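Local coordinates for protein glucokinase (Thermus thermophilus, PDB 3VOV) that phosphorylates hexose sugars such as glucose as a hexokinase of the ROK family, probably drawing the phosphate from ATP, at residues 6-11 / 29-34. Numbering follows the deposited sequence.
Sequences LDLGGT and VPTPKE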
loop_
_atom_site.group_PDB
_atom_site.type_symbol
_atom_site.label_atom_id
_atom_site.label_comp_id
_atom_site.label_asym_id
_atom_site.label_seq_id
_atom_site.Cartn_x
_atom_site.Cartn_y
_atom_site.Cartn_z
ATOM N N LEU B 6 -16.043 -36.522 13.962
ATOM C CA LEU B 6 -17.284 -35.750 13.858
ATOM C C LEU B 6 -16.947 -34.395 13.253
ATOM O O LEU B 6 -15.925 -33.784 13.629
ATOM C CB LEU B 6 -17.910 -35.520 15.252
ATOM C CG LEU B 6 -18.437 -36.727 16.016
ATOM C CD1 LEU B 6 -18.707 -36.459 17.526
ATOM C CD2 LEU B 6 -19.740 -37.151 15.303
ATOM N N ASP B 7 -17.775 -33.904 12.334
ATOM C CA ASP B 7 -17.544 -32.566 11.757
ATOM C C ASP B 7 -18.835 -31.786 11.992
ATOM O O ASP B 7 -19.887 -32.160 11.441
ATOM C CB ASP B 7 -17.176 -32.649 10.249
ATOM C CG ASP B 7 -16.707 -31.288 9.667
ATOM O OD1 ASP B 7 -16.230 -30.404 10.429
ATOM O OD2 ASP B 7 -16.808 -31.074 8.440
ATOM N N LEU B 8 -18.790 -30.758 12.844
ATOM C CA LEU B 8 -19.996 -30.052 13.215
ATOM C C LEU B 8 -20.109 -28.830 12.318
ATOM O O LEU B 8 -19.300 -27.937 12.440
ATOM C CB LEU B 8 -19.924 -29.593 14.678
ATOM C CG LEU B 8 -20.999 -28.576 15.133
ATOM C CD1 LEU B 8 -22.485 -29.174 15.042
ATOM C CD2 LEU B 8 -20.698 -28.056 16.563
ATOM N N GLY B 9 -21.088 -28.801 11.411
ATOM C CA GLY B 9 -21.329 -27.591 10.591
ATOM C C GLY B 9 -22.631 -26.885 10.946
ATOM O O GLY B 9 -23.425 -27.359 11.791
ATOM N N GLY B 10 -22.862 -25.740 10.300
ATOM C CA GLY B 10 -24.066 -24.949 10.558
ATOM C C GLY B 10 -25.326 -25.675 10.115
ATOM O O GLY B 10 -26.340 -25.581 10.786
ATOM N N THR B 11 -25.230 -26.436 9.019
ATOM C CA THR B 11 -26.356 -27.145 8.396
ATOM C C THR B 11 -26.413 -28.610 8.846
ATOM O O THR B 11 -27.480 -29.109 9.236
ATOM C CB THR B 11 -26.164 -27.166 6.863
ATOM O OG1 THR B 11 -25.888 -25.849 6.398
ATOM C CG2 THR B 11 -27.382 -27.756 6.108
ATOM N N VAL B 29 -26.419 -36.015 9.350
ATOM C CA VAL B 29 -27.665 -35.659 9.995
ATOM C C VAL B 29 -27.751 -34.131 10.072
ATOM O O VAL B 29 -26.739 -33.449 10.014
ATOM C CB VAL B 29 -27.788 -36.284 11.422
ATOM C CG1 VAL B 29 -27.820 -37.845 11.337
ATOM C CG2 VAL B 29 -26.643 -35.868 12.327
ATOM N N PRO B 30 -28.968 -33.586 10.188
ATOM C CA PRO B 30 -29.076 -32.112 10.289
ATOM C C PRO B 30 -28.514 -31.589 11.625
ATOM O O PRO B 30 -28.598 -32.287 12.641
ATOM C CB PRO B 30 -30.600 -31.862 10.186
ATOM C CG PRO B 30 -31.152 -33.158 9.510
ATOM C CD PRO B 30 -30.297 -34.237 10.172
ATOM N N THR B 31 -27.960 -30.376 11.633
ATOM C CA THR B 31 -27.519 -29.786 12.898
ATOM C C THR B 31 -28.721 -29.150 13.616
ATOM O O THR B 31 -29.359 -28.278 13.049
ATOM C CB THR B 31 -26.457 -28.696 12.661
ATOM O OG1 THR B 31 -25.370 -29.235 11.897
ATOM C CG2 THR B 31 -25.961 -28.123 13.981
ATOM N N PRO B 32 -29.040 -29.573 14.858
ATOM C CA PRO B 32 -30.213 -28.989 15.549
ATOM C C PRO B 32 -30.221 -27.475 15.687
ATOM O O PRO B 32 -29.167 -26.860 15.703
ATOM C CB PRO B 32 -30.172 -29.644 16.924
ATOM C CG PRO B 32 -29.526 -30.970 16.661
ATOM C CD PRO B 32 -28.469 -30.695 15.632
ATOM N N LYS B 33 -31.422 -26.892 15.774
ATOM C CA LYS B 33 -31.587 -25.451 16.030
ATOM C C LYS B 33 -31.853 -25.169 17.502
ATOM O O LYS B 33 -31.818 -24.028 17.952
ATOM C CB LYS B 33 -32.777 -24.916 15.242
ATOM C CG LYS B 33 -32.383 -24.141 13.990
ATOM C CD LYS B 33 -32.696 -24.900 12.790
ATOM C CE LYS B 33 -32.277 -24.101 11.603
ATOM N NZ LYS B 33 -31.627 -25.090 10.716
ATOM N N GLU B 34 -32.085 -26.235 18.241
ATOM C CA GLU B 34 -32.599 -26.143 19.578
ATOM C C GLU B 34 -31.536 -25.900 20.639
ATOM O O GLU B 34 -31.851 -25.939 21.834
ATOM C CB GLU B 34 -33.398 -27.401 19.887
ATOM C CG GLU B 34 -34.634 -27.539 19.000
ATOM C CD GLU B 34 -34.430 -28.466 17.821
ATOM O OE1 GLU B 34 -33.276 -28.841 17.494
ATOM O OE2 GLU B 34 -35.450 -28.829 17.208
#
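The side chain of Thr31 overlaps the end of strand 3-8 and the turn after it, its hydroxyl meeting the backbone of Gly9 and its methyl the side chain of Leu8. The torsions sort the branches: CG2 stands anti to the backbone N, while OG1 stands beside that N (chi1 -55°) and thus faces the same turn as the amide. OG1 donates to Gly9 O over 2.7 Å, arriving above the carbonyl plane, 41° out of it. The amide reaches on to the next part of the turn, Thr31 N lying 2.8 Å from Thr11 O in a nearly straight bond of 173°. One residue therefore grips the turn twice, and since threonine joins a donor to a methyl it suits a place at the border of polar loop and apolar interior. That methyl, CG2, lies 3.8 Å from Leu8 CD1, the two side chains meeting at about a right angle. Leucine's branched end reaches across to it from a strand position whose side chain is buried. Pro30 and Pro32 have no amide hydrogen, which makes Thr31 N the one backbone donor among residues 30-32; Pro30 adds a CA-H...O contact, its CA 3.6 Å from Thr11 O. The backbone of Gly10 also comes close, Gly10 O being 3.6 Å from Thr31 CB. Were alanine to replace this threonine, Gly9 O would probably lose the hydroxyl that donates to it, and a gap would open beside Leu8 CD1. In the actin-like ATPase fold, the glycine-rich turn after the first strand commonly contacts nucleotide phosphates, and the sequence here is consistent with that role. Strand 12-18 runs between strands 3-8 and 27-30, pairing antiparallel with both; Ile13 bonds to Val29 through the backbone and touches Leu8 and Thr31, while Val39 of helix 36-54 and Leu63 of strand 61-65 also pack on Leu8.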